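Local coordinates for protein possible galactose mutarotase (Streptomyces platensis subsp. rosaceus, PDB 4RNL) that probably interconverts the alpha and beta anomers of galactose or a related aldose, though its function is unproven, at residues A[105-109]-A[110-114]; A[138-141]-A[142-145]; A[83-86]-A[87-91]; A[39-42]-A[43-46]; A[324-327]-A[328-332]. All coordinates share one frame; numbering follows the deposited sequence.

Interaction 1. Residues A[105-109]-A[110-114]; sequences PNNGR and HSLHG
The side-chain amide of Asn106 acts like a short piece of strand, reading both backbone polar groups of Leu112. OD1 of Asn106 accepts from Leu112 N at 2.8 Å, and ND2 of the same amide donates to Leu112 O at 3.0 Å; each acceptor is met in its carbonyl plane on a lone pair, and the second bond is nearly straight (167°). Asn106 can do this because CG stands between its own backbone N and carbonyl carbon (chi1 65°), which carries the amide across to the returning chain. An alanine here would remove both bonds and is likely to leave the N-H and C=O of Leu112 without these mates. Next to it, Asn107 turns its CB onto Leu112 CB at 3.6 Å. The backbone closes the loop by two bonds, Asn107 N to His110 O and His110 N to Asn107 O, both 3.0 Å, around a type II' turn whose second position is Gly108, with positive phi. Arg109 lays its CB over one face of the His110 ring. The whole is a type II' turn closed by a single antiparallel bridge, with a classic beta bulge at that bridge, where Asn106 and Asn107 both face His110.

Interaction 2. Residues A[138-141]-A[142-145]; sequences VSPD and GEEG
Ser139 and Glu143 meet hydroxyl to carboxylate across a turn, and the flat group is not approached in its own plane. OG of Ser139 donates to OE2 of Glu143 at 2.7 Å from a position 56° out of the carboxylate plane. With CG anti to the backbone N (chi1 177°) and the chain extended beyond, the glutamate carries its carboxylate to Ser139, passing Pro140 at a slant, and the last torsion (chi3 -89°) sets the turn of the carboxylate plane. One oxygen is thereby presented to the serine, and the other, OE1, lies 3.6 Å from CD of Pro140, beside the pyrrolidine ring. OE1 also forms a salt bridge with Arg137, so each carboxylate oxygen has a donor and the group is held against rotation. The serine OG also accepts from Arg84 NH2 and from a water, whose oxygen lies 2.8 Å from Glu143 O and donates to it, tying side chain to backbone on this flank. Asp141 turns away from the pair, and its OD1 receives the N-H of Gly148. The backbone adds the bond from Glu143 N to Pro140 O, 3.0 Å long. It closes a type II beta turn, with Gly142 at the third position, where strand 132-139 ends and the chain starts the loop leading to strand 150-159.

Interaction 3. Residues A[83-86]-A[87-91]; sequences GRYA and NRIAG
Tyr85 and Ile89 form the close-packed half of this contact, two buried side chains that meet after the chain has bent between them. CG1 of Ile89 lies 3.7 Å from CD1 of the tyrosine ring, and CD1 of Ile89 makes an off-centre CH-pi contact, 4.2 Å from the centroid of the Tyr85 ring and 30° off the normal. The isoleucine offers this branch because CG1 stands beside its backbone N (chi1 -65°), which brings the ethyl arm back towards Tyr85. At the ring edge, near its plane, comes the carbonyl O of Asn87, while the phenol OH is fixed beyond the contact by the backbone N-H of Ser315. An alanine in place of Tyr85 would probably open a gap beside the ethyl arm of Ile89 and leave that N-H of Ser315 without its phenol partner. The other half is looser. Asn87, with positive phi, folds its OD1 back to the N-H of Arg88 in a weak bond of 2.8 Å. The Arg88 side chain sets off away from the tyrosine and is partly exposed; its NE bonds to Asn107 OD1 and its NH2 to a bound glycerol. Asn87 ND2 makes a weak bond to glycerol as well. The glycerol probably comes from the crystallisation liquor but may mark a pocket. The segment is thus a bend leading into the short strand 88-89, with a hydrophobic side at Tyr85 and Ile89 and a polar side facing a site consistent with the sugar pocket of a mutarotase.

Interaction 4. Residues A[39-42]-A[43-46]; sequences LTYG and GIVQ
Leu39 N donates to Ile44 O at 2.8 Å, a nearly straight bond (163°) lying in the carbonyl plane and the shortest polar link between residues 39-42 and 43-46. A second and longer one runs from Ile44 N to Tyr41 O, 3.2 Å, with the donor tilted from the carbonyl plane. Between them the chain makes a type I' beta turn whose two central positions are Gly42 and Gly43, both with positive phi; the CA of Gly43 also passes 3.3 Å from Leu39 O in a CA-H...O contact. Ile44 packs against two side chains of the first arm, Leu39 and Tyr41. Its CG1 lies beside the backbone N (chi1 -76°), which sends the ethyl arm along the tyrosine: the two side chains run side by side in the same direction, and CD1 of Ile44 touches CD2 of Tyr41 at 3.7 Å. The other branch, CG2, rests 3.9 Å from CD1 of Leu39, whose CD2 in turn approaches CB of Gln46 at 4.0 Å. The amide of Gln46 bonds to Phe64 O and Arg24. The turn joins strands 35-39 and 45-51 of an antiparallel sheet; Leu39 and Gln46 pack on Phe13 of strand 7-15, Tyr41 touches Val22 of strand 21-28, and helix 67-72 covers Ile44 and Gln46 with Tyr70.

Interaction 5. Residues A[324-327]-A[328-332]; sequences TVLR and PGESY
Arg327 and Glu330 close a type II beta turn by the bond from Glu330 N to Arg327 O, 3.0 Å long, with Pro328 and Gly329 at the two central positions. The extended glutamate side chain reaches Arg327 again from the far end of the turn: OE1 of Glu330 accepts from Arg327 N at 2.8 Å, the donor coming from 48° above the carboxylate plane. A water whose oxygen is 2.7 Å from OE1 of Glu330 donates to it and also to Val325 O, so two donors hold this carboxylate oxygen. With CG beside its backbone N (chi1 -60°), the glutamate runs alongside the arginine in the same direction, yet their charged ends do not pair; the guanidinium forms its salt bridge with Asp97. On the apolar part, Leu326 slides past Glu330 in the opposite direction and sets CD1 3.7 Å from its CB. CD2 of Leu326 reaches CB of Tyr332 at 4.0 Å, the two side chains crossing at about a right angle, and the phenol OH bonds to Leu179 N. The result is a surface Pro-Gly type II turn, reinforced by a side-chain bond to its first residue, that carries the chain from strand 325-326 into strand 332-342.

Interactions 1 and 3 form one unit: their centres are 7 Å apart, and strands 111-112 and 88-89 pair, with Ser111 O 2.9 Å from Ile89 N. Both bond to glycerol, through His113 in interaction 1 and Arg88 in interaction 3, which is consistent with a nearby sugar pocket, although the glycerol probably comes from the crystallisation liquor. Interaction 2, with its centre about 14 Å from that of interaction 3, is joined to it where Arg84 reaches Ser139, and it touches interaction 1 through Glu144 and Gly114. Interaction 5 meets interaction 3 lightly, at Thr324 and Tyr85, whereas interaction 4 stands apart, its nearest atoms about 8 Å from interaction 3.

Interaction 1. Residues A[105-109]-A[110-114]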
loop_
_atom_site.group_PDB
_atom_site.type_symbol
_atom_site.label_atom_id
_atom_site.label_comp_id
_atom_site.label_asym_id
_atom_site.label_seq_id
_atom_site.Cartn_x
_atom_site.Cartn_y
_atom_site.Cartn_z
ATOM N N PRO A 105 15.835 -10.624 -9.912
ATOM C CA PRO A 105 15.299 -11.469 -8.840
ATOM C C PRO A 105 15.697 -10.922 -7.474
ATOM O O PRO A 105 16.751 -11.293 -6.952
ATOM C CB PRO A 105 15.967 -12.825 -9.095
ATOM C CG PRO A 105 17.279 -12.477 -9.764
ATOM C CD PRO A 105 17.028 -11.208 -10.555
ATOM N N ASN A 106 14.871 -10.049 -6.906
ATOM C CA ASN A 106 15.179 -9.441 -5.610
ATOM C C ASN A 106 14.502 -10.142 -4.429
ATOM O O ASN A 106 14.655 -9.731 -3.279
ATOM C CB ASN A 106 14.828 -7.948 -5.613
ATOM C CG ASN A 106 13.341 -7.699 -5.757
ATOM O OD1 ASN A 106 12.631 -8.484 -6.388
ATOM N ND2 ASN A 106 12.857 -6.612 -5.156
ATOM N N ASN A 107 13.762 -11.208 -4.712
ATOM C CA ASN A 107 13.083 -11.967 -3.663
ATOM C C ASN A 107 13.262 -13.456 -3.925
ATOM O O ASN A 107 12.368 -14.117 -4.463
ATOM C CB ASN A 107 11.600 -11.575 -3.620
ATOM C CG ASN A 107 10.802 -12.356 -2.584
ATOM O OD1 ASN A 107 9.724 -12.867 -2.880
ATOM N ND2 ASN A 107 11.328 -12.450 -1.372
ATOM N N GLY A 108 14.426 -13.984 -3.554
ATOM C CA GLY A 108 14.793 -15.326 -3.973
ATOM C C GLY A 108 14.807 -15.366 -5.490
ATOM O O GLY A 108 15.481 -14.557 -6.129
ATOM N N ARG A 109 14.044 -16.282 -6.077
ATOM C CA ARG A 109 14.019 -16.412 -7.528
ATOM C C ARG A 109 13.052 -15.430 -8.167
ATOM O O ARG A 109 13.042 -15.273 -9.390
ATOM C CB ARG A 109 13.632 -17.839 -7.930
ATOM C CG ARG A 109 14.719 -18.866 -7.676
ATOM C CD ARG A 109 14.212 -20.276 -7.925
ATOM N NE ARG A 109 14.611 -21.176 -6.845
ATOM C CZ ARG A 109 15.382 -22.247 -6.996
ATOM N NH1 ARG A 109 15.838 -22.581 -8.195
ATOM N NH2 ARG A 109 15.688 -22.992 -5.942
ATOM N N HIS A 110 12.247 -14.775 -7.337
ATOM C CA HIS A 110 11.128 -13.978 -7.824
ATOM C C HIS A 110 11.433 -12.487 -7.850
ATOM O O HIS A 110 12.379 -12.019 -7.217
ATOM C CB HIS A 110 9.890 -14.213 -6.948
ATOM C CG HIS A 110 9.581 -15.658 -6.716
ATOM N ND1 HIS A 110 9.540 -16.580 -7.736
ATOM C CD2 HIS A 110 9.286 -16.337 -5.582
ATOM C CE1 HIS A 110 9.246 -17.771 -7.243
ATOM N NE2 HIS A 110 9.088 -17.648 -5.934
ATOM N N SER A 111 10.611 -11.747 -8.585
ATOM C CA SER A 111 10.614 -10.290 -8.513
ATOM C C SER A 111 9.540 -9.821 -7.537
ATOM O O SER A 111 8.402 -10.305 -7.581
ATOM C CB SER A 111 10.342 -9.706 -9.901
ATOM O OG SER A 111 9.923 -8.355 -9.799
ATOM N N LEU A 112 9.892 -8.881 -6.656
ATOM C CA LEU A 112 8.948 -8.373 -5.651
ATOM C C LEU A 112 8.864 -6.859 -5.712
ATOM O O LEU A 112 9.898 -6.179 -5.749
ATOM C CB LEU A 112 9.389 -8.781 -4.239
ATOM C CG LEU A 112 8.645 -8.148 -3.058
ATOM C CD1 LEU A 112 7.202 -8.636 -2.972
ATOM C CD2 LEU A 112 9.387 -8.434 -1.762
ATOM N N HIS A 113 7.636 -6.342 -5.736
ATOM C CA HIS A 113 7.369 -4.909 -5.565
ATOM C C HIS A 113 8.133 -4.028 -6.549
ATOM O O HIS A 113 8.581 -2.930 -6.207
ATOM C CB HIS A 113 7.675 -4.465 -4.119
ATOM C CG HIS A 113 6.721 -5.008 -3.094
ATOM N ND1 HIS A 113 5.424 -5.363 -3.390
ATOM C CD2 HIS A 113 6.879 -5.243 -1.768
ATOM C CE1 HIS A 113 4.823 -5.800 -2.297
ATOM N NE2 HIS A 113 5.685 -5.732 -1.293
ATOM N N GLY A 114 8.291 -4.501 -7.781
ATOM C CA GLY A 114 8.879 -3.665 -8.804
ATOM C C GLY A 114 10.395 -3.665 -8.879
ATOM O O GLY A 114 10.966 -2.944 -9.691
#

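Interaction 2. Residues A[138-141]-A[142-145]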
loop_
_atom_site.group_PDB
_atom_site.type_symbol
_atom_site.label_atom_id
_atom_site.label_comp_id
_atom_site.label_asym_id
_atom_site.label_seq_id
_atom_site.Cartn_x
_atom_site.Cartn_y
_atom_site.Cartn_z
ATOM N N VAL A 138 7.668 9.732 -14.685
ATOM C CA VAL A 138 7.668 8.788 -15.789
ATOM C C VAL A 138 8.699 7.706 -15.508
ATOM O O VAL A 138 9.869 8.009 -15.266
ATOM C CB VAL A 138 8.028 9.463 -17.106
ATOM C CG1 VAL A 138 8.046 8.429 -18.228
ATOM C CG2 VAL A 138 7.052 10.590 -17.404
ATOM N N SER A 139 8.260 6.450 -15.519
ATOM C CA SER A 139 9.165 5.310 -15.404
ATOM C C SER A 139 9.533 4.909 -16.826
ATOM O O SER A 139 8.667 4.463 -17.594
ATOM C CB SER A 139 8.453 4.161 -14.687
ATOM O OG SER A 139 9.178 2.940 -14.779
ATOM N N PRO A 140 10.807 5.092 -17.210
ATOM C CA PRO A 140 11.124 4.907 -18.630
ATOM C C PRO A 140 11.051 3.458 -19.086
ATOM O O PRO A 140 11.068 2.545 -18.257
ATOM C CB PRO A 140 12.556 5.441 -18.751
ATOM C CG PRO A 140 13.094 5.436 -17.357
ATOM C CD PRO A 140 11.940 5.639 -16.445
ATOM N N ASP A 141 10.930 3.276 -20.401
ATOM C CA ASP A 141 10.958 1.965 -21.039
ATOM C C ASP A 141 12.170 1.184 -20.535
ATOM O O ASP A 141 13.295 1.676 -20.592
ATOM C CB ASP A 141 11.044 2.167 -22.554
ATOM C CG ASP A 141 11.117 0.860 -23.338
ATOM O OD1 ASP A 141 10.485 -0.143 -22.941
ATOM O OD2 ASP A 141 11.801 0.851 -24.379
ATOM N N GLY A 142 11.937 -0.016 -20.012
ATOM C CA GLY A 142 13.029 -0.863 -19.557
ATOM C C GLY A 142 13.387 -0.715 -18.089
ATOM O O GLY A 142 14.227 -1.468 -17.583
ATOM N N GLU A 143 12.774 0.242 -17.393
ATOM C CA GLU A 143 13.094 0.426 -15.977
ATOM C C GLU A 143 12.741 -0.826 -15.197
ATOM O O GLU A 143 11.588 -1.276 -15.222
ATOM C CB GLU A 143 12.362 1.630 -15.376
ATOM C CG GLU A 143 12.635 1.795 -13.883
ATOM C CD GLU A 143 12.236 3.158 -13.363
ATOM O OE1 GLU A 143 13.088 4.081 -13.404
ATOM O OE2 GLU A 143 11.075 3.306 -12.914
ATOM N N GLU A 144 13.742 -1.381 -14.514
ATOM C CA GLU A 144 13.616 -2.657 -13.804
ATOM C C GLU A 144 13.115 -3.790 -14.703
ATOM O O GLU A 144 12.533 -4.762 -14.221
ATOM C CB GLU A 144 12.719 -2.517 -12.572
ATOM C CG GLU A 144 13.343 -1.703 -11.434
ATOM C CD GLU A 144 14.533 -2.402 -10.798
ATOM O OE1 GLU A 144 14.694 -3.633 -10.984
ATOM O OE2 GLU A 144 15.323 -1.718 -10.114
ATOM N N GLY A 145 13.346 -3.667 -16.005
ATOM C CA GLY A 145 12.975 -4.725 -16.931
ATOM C C GLY A 145 11.576 -4.624 -17.518
ATOM O O GLY A 145 11.255 -5.361 -18.439
HETATM O O HOH W 1 9.343 -0.101 -13.921
#

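Interaction 3. Residues A[83-86]-A[87-91]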
loop_
_atom_site.group_PDB
_atom_site.type_symbol
_atom_site.label_atom_id
_atom_site.label_comp_id
_atom_site.label_asym_id
_atom_site.label_seq_id
_atom_site.Cartn_x
_atom_site.Cartn_y
_atom_site.Cartn_z
ATOM N N GLY A 83 5.443 0.040 -6.958
ATOM C CA GLY A 83 5.281 -0.169 -8.395
ATOM C C GLY A 83 6.645 -0.496 -8.980
ATOM O O GLY A 83 7.640 -0.402 -8.248
ATOM N N ARG A 84 6.734 -0.837 -10.269
ATOM C CA ARG A 84 5.622 -0.799 -11.223
ATOM C C ARG A 84 4.621 -1.931 -11.007
ATOM O O ARG A 84 3.465 -1.846 -11.436
ATOM C CB ARG A 84 6.179 -0.879 -12.660
ATOM C CG ARG A 84 5.152 -0.639 -13.760
ATOM C CD ARG A 84 5.748 -0.809 -15.157
ATOM N NE ARG A 84 6.852 0.119 -15.431
ATOM C CZ ARG A 84 7.185 0.520 -16.659
ATOM N NH1 ARG A 84 6.487 0.095 -17.707
ATOM N NH2 ARG A 84 8.201 1.353 -16.846
ATOM N N TYR A 85 5.070 -3.000 -10.357
ATOM C CA TYR A 85 4.195 -4.149 -10.104
ATOM C C TYR A 85 4.264 -4.547 -8.635
ATOM O O TYR A 85 5.301 -5.008 -8.152
ATOM C CB TYR A 85 4.501 -5.351 -11.032
ATOM C CG TYR A 85 3.416 -6.407 -10.896
ATOM C CD1 TYR A 85 3.474 -7.357 -9.886
ATOM C CD2 TYR A 85 2.304 -6.404 -11.735
ATOM C CE1 TYR A 85 2.471 -8.280 -9.715
ATOM C CE2 TYR A 85 1.290 -7.330 -11.579
ATOM C CZ TYR A 85 1.382 -8.266 -10.559
ATOM O OH TYR A 85 0.384 -9.195 -10.374
ATOM N N ALA A 86 3.154 -4.373 -7.927
ATOM C CA ALA A 86 3.120 -4.666 -6.494
ATOM C C ALA A 86 3.002 -6.165 -6.277
ATOM O O ALA A 86 2.284 -6.856 -7.007
ATOM C CB ALA A 86 1.968 -3.948 -5.819
ATOM N N ASN A 87 3.678 -6.642 -5.239
ATOM C CA ASN A 87 3.796 -8.069 -4.940
ATOM C C ASN A 87 4.671 -8.837 -5.940
ATOM O O ASN A 87 5.569 -8.256 -6.560
ATOM C CB ASN A 87 2.427 -8.728 -4.734
ATOM C CG ASN A 87 2.467 -9.795 -3.668
ATOM O OD1 ASN A 87 2.722 -10.957 -3.963
ATOM N ND2 ASN A 87 2.265 -9.395 -2.407
ATOM N N ARG A 88 4.423 -10.133 -6.094
ATOM C CA ARG A 88 5.414 -11.012 -6.705
ATOM C C ARG A 88 5.105 -11.423 -8.134
ATOM O O ARG A 88 3.947 -11.657 -8.493
ATOM C CB ARG A 88 5.598 -12.270 -5.842
ATOM C CG ARG A 88 6.152 -11.978 -4.467
ATOM C CD ARG A 88 6.305 -13.221 -3.607
ATOM N NE ARG A 88 7.063 -12.876 -2.401
ATOM C CZ ARG A 88 6.524 -12.335 -1.314
ATOM N NH1 ARG A 88 5.217 -12.110 -1.264
ATOM N NH2 ARG A 88 7.288 -12.019 -0.273
ATOM N N ILE A 89 6.160 -11.521 -8.937
ATOM C CA ILE A 89 6.083 -12.139 -10.255
ATOM C C ILE A 89 7.010 -13.340 -10.219
ATOM O O ILE A 89 8.216 -13.202 -9.984
ATOM C CB ILE A 89 6.516 -11.160 -11.363
ATOM C CG1 ILE A 89 5.534 -9.987 -11.436
ATOM C CG2 ILE A 89 6.615 -11.886 -12.725
ATOM C CD1 ILE A 89 5.972 -8.856 -12.393
ATOM N N ALA A 90 6.441 -14.521 -10.420
ATOM C CA ALA A 90 7.188 -15.763 -10.271
ATOM C C ALA A 90 8.382 -15.831 -11.222
ATOM O O ALA A 90 8.261 -15.534 -12.417
ATOM C CB ALA A 90 6.266 -16.957 -10.470
ATOM N N GLY A 91 9.536 -16.203 -10.678
ATOM C CA GLY A 91 10.734 -16.427 -11.473
ATOM C C GLY A 91 11.342 -15.162 -12.045
ATOM O O GLY A 91 12.242 -15.235 -12.890
#

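Interaction 4. Residues A[39-42]-A[43-46]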
loop_
_atom_site.group_PDB
_atom_site.type_symbol
_atom_site.label_atom_id
_atom_site.label_comp_id
_atom_site.label_asym_id
_atom_site.label_seq_id
_atom_site.Cartn_x
_atom_site.Cartn_y
_atom_site.Cartn_z
ATOM N N LEU A 39 5.900 11.872 1.686
ATOM C CA LEU A 39 7.249 12.215 1.226
ATOM C C LEU A 39 7.346 12.096 -0.280
ATOM O O LEU A 39 6.720 11.215 -0.870
ATOM C CB LEU A 39 8.281 11.277 1.847
ATOM C CG LEU A 39 8.209 11.023 3.351
ATOM C CD1 LEU A 39 9.347 10.094 3.735
ATOM C CD2 LEU A 39 8.279 12.333 4.141
ATOM N N THR A 40 8.145 12.954 -0.914
ATOM C CA THR A 40 8.380 12.804 -2.354
ATOM C C THR A 40 9.260 11.584 -2.629
ATOM O O THR A 40 9.327 11.096 -3.760
ATOM C CB THR A 40 9.010 14.050 -2.987
ATOM O OG1 THR A 40 10.250 14.350 -2.333
ATOM C CG2 THR A 40 8.071 15.241 -2.871
ATOM N N TYR A 41 9.943 11.092 -1.600
ATOM C CA TYR A 41 10.693 9.836 -1.744
ATOM C C TYR A 41 9.734 8.666 -1.628
ATOM O O TYR A 41 9.099 8.483 -0.586
ATOM C CB TYR A 41 11.770 9.720 -0.659
ATOM C CG TYR A 41 12.588 8.437 -0.691
ATOM C CD1 TYR A 41 13.337 8.089 -1.812
ATOM C CD2 TYR A 41 12.641 7.596 0.415
ATOM C CE1 TYR A 41 14.099 6.929 -1.833
ATOM C CE2 TYR A 41 13.400 6.434 0.404
ATOM C CZ TYR A 41 14.121 6.104 -0.725
ATOM O OH TYR A 41 14.883 4.949 -0.743
ATOM N N GLY A 42 9.617 7.888 -2.702
ATOM C CA GLY A 42 8.826 6.670 -2.686
ATOM C C GLY A 42 7.356 6.877 -2.385
ATOM O O GLY A 42 6.654 5.927 -2.026
ATOM N N GLY A 43 6.886 8.113 -2.529
ATOM C CA GLY A 43 5.497 8.455 -2.253
ATOM C C GLY A 43 5.077 8.025 -0.862
ATOM O O GLY A 43 3.908 7.732 -0.607
ATOM N N ILE A 44 6.044 7.994 0.043
ATOM C CA ILE A 44 5.848 7.365 1.345
ATOM C C ILE A 44 4.867 8.140 2.224
ATOM O O ILE A 44 5.001 9.343 2.419
ATOM C CB ILE A 44 7.201 7.204 2.076
ATOM C CG1 ILE A 44 7.981 6.027 1.475
ATOM C CG2 ILE A 44 6.989 6.941 3.564
ATOM C CD1 ILE A 44 9.491 6.113 1.732
ATOM N N VAL A 45 3.866 7.444 2.744
ATOM C CA VAL A 45 3.016 8.025 3.769
ATOM C C VAL A 45 3.772 7.865 5.084
ATOM O O VAL A 45 3.830 6.770 5.664
ATOM C CB VAL A 45 1.642 7.315 3.827
ATOM C CG1 VAL A 45 0.791 7.886 4.958
ATOM C CG2 VAL A 45 0.916 7.462 2.489
ATOM N N GLN A 46 4.372 8.956 5.544
ATOM C CA GLN A 46 5.255 8.909 6.707
ATOM C C GLN A 46 4.475 8.826 8.008
ATOM O O GLN A 46 4.846 8.075 8.917
ATOM C CB GLN A 46 6.163 10.139 6.750
ATOM C CG GLN A 46 7.286 9.984 7.758
ATOM C CD GLN A 46 7.408 11.185 8.653
ATOM O OE1 GLN A 46 6.788 12.221 8.404
ATOM N NE2 GLN A 46 8.200 11.058 9.710
#

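Interaction 5. Residues A[324-327]-A[328-332]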
loop_
_atom_site.group_PDB
_atom_site.type_symbol
_atom_site.label_atom_id
_atom_site.label_comp_id
_atom_site.label_asym_id
_atom_site.label_seq_id
_atom_site.Cartn_x
_atom_site.Cartn_y
_atom_site.Cartn_z
ATOM N N THR A 324 -3.620 -7.282 -15.550
ATOM C CA THR A 324 -2.852 -6.104 -15.157
ATOM C C THR A 324 -2.187 -5.435 -16.364
ATOM O O THR A 324 -1.350 -4.546 -16.201
ATOM C CB THR A 324 -1.783 -6.464 -14.125
ATOM O OG1 THR A 324 -0.873 -7.416 -14.690
ATOM C CG2 THR A 324 -2.437 -7.081 -12.889
ATOM N N VAL A 325 -2.559 -5.848 -17.574
ATOM C CA VAL A 325 -1.945 -5.274 -18.778
ATOM C C VAL A 325 -2.472 -3.861 -19.044
ATOM O O VAL A 325 -3.663 -3.587 -18.862
ATOM C CB VAL A 325 -2.177 -6.192 -20.010
ATOM C CG1 VAL A 325 -1.640 -5.555 -21.306
ATOM C CG2 VAL A 325 -1.513 -7.525 -19.779
ATOM N N LEU A 326 -1.580 -2.957 -19.444
ATOM C CA LEU A 326 -1.979 -1.624 -19.899
ATOM C C LEU A 326 -1.393 -1.404 -21.292
ATOM O O LEU A 326 -0.226 -1.725 -21.531
ATOM C CB LEU A 326 -1.480 -0.537 -18.944
ATOM C CG LEU A 326 -1.862 0.895 -19.332
ATOM C CD1 LEU A 326 -3.371 1.096 -19.194
ATOM C CD2 LEU A 326 -1.104 1.928 -18.507
ATOM N N ARG A 327 -2.203 -0.873 -22.207
ATOM C CA ARG A 327 -1.776 -0.662 -23.587
ATOM C C ARG A 327 -1.871 0.805 -23.977
ATOM O O ARG A 327 -2.607 1.558 -23.348
ATOM C CB ARG A 327 -2.620 -1.521 -24.527
ATOM C CG ARG A 327 -2.365 -2.994 -24.349
ATOM C CD ARG A 327 -3.197 -3.842 -25.293
ATOM N NE ARG A 327 -3.024 -5.249 -24.947
ATOM C CZ ARG A 327 -1.973 -5.973 -25.312
ATOM N NH1 ARG A 327 -1.018 -5.432 -26.057
ATOM N NH2 ARG A 327 -1.878 -7.241 -24.940
ATOM N N PRO A 328 -1.117 1.222 -25.012
ATOM C CA PRO A 328 -1.196 2.626 -25.428
ATOM C C PRO A 328 -2.624 3.029 -25.777
ATOM O O PRO A 328 -3.358 2.231 -26.365
ATOM C CB PRO A 328 -0.305 2.668 -26.675
ATOM C CG PRO A 328 0.702 1.601 -26.434
ATOM C CD PRO A 328 -0.065 0.491 -25.743
ATOM N N GLY A 329 -3.021 4.237 -25.392
ATOM C CA GLY A 329 -4.373 4.693 -25.655
ATOM C C GLY A 329 -5.319 4.393 -24.507
ATOM O O GLY A 329 -6.424 4.936 -24.452
ATOM N N GLU A 330 -4.896 3.521 -23.594
ATOM C CA GLU A 330 -5.708 3.185 -22.429
ATOM C C GLU A 330 -5.313 4.027 -21.224
ATOM O O GLU A 330 -4.270 4.674 -21.229
ATOM C CB GLU A 330 -5.559 1.704 -22.085
ATOM C CG GLU A 330 -5.991 0.762 -23.196
ATOM C CD GLU A 330 -5.830 -0.695 -22.812
ATOM O OE1 GLU A 330 -4.977 -0.999 -21.953
ATOM O OE2 GLU A 330 -6.564 -1.541 -23.365
ATOM N N SER A 331 -6.147 4.001 -20.187
ATOM C CA SER A 331 -5.893 4.770 -18.968
ATOM C C SER A 331 -6.052 3.869 -17.755
ATOM O O SER A 331 -7.126 3.312 -17.522
ATOM C CB SER A 331 -6.859 5.957 -18.875
ATOM O OG SER A 331 -6.802 6.574 -17.603
ATOM N N TYR A 332 -4.972 3.702 -16.998
ATOM C CA TYR A 332 -5.008 2.930 -15.761
ATOM C C TYR A 332 -5.498 3.860 -14.666
ATOM O O TYR A 332 -5.031 4.994 -14.562
ATOM C CB TYR A 332 -3.595 2.421 -15.423
ATOM C CG TYR A 332 -3.429 1.797 -14.050
ATOM C CD1 TYR A 332 -3.660 0.444 -13.847
ATOM C CD2 TYR A 332 -3.009 2.553 -12.964
ATOM C CE1 TYR A 332 -3.500 -0.136 -12.597
ATOM C CE2 TYR A 332 -2.846 1.981 -11.710
ATOM C CZ TYR A 332 -3.095 0.637 -11.533
ATOM O OH TYR A 332 -2.921 0.071 -10.288
HETATM O O HOH W 2 -5.152 -3.660 -21.320
HETATM O O HOH W 3 -1.826 4.003 -21.932
#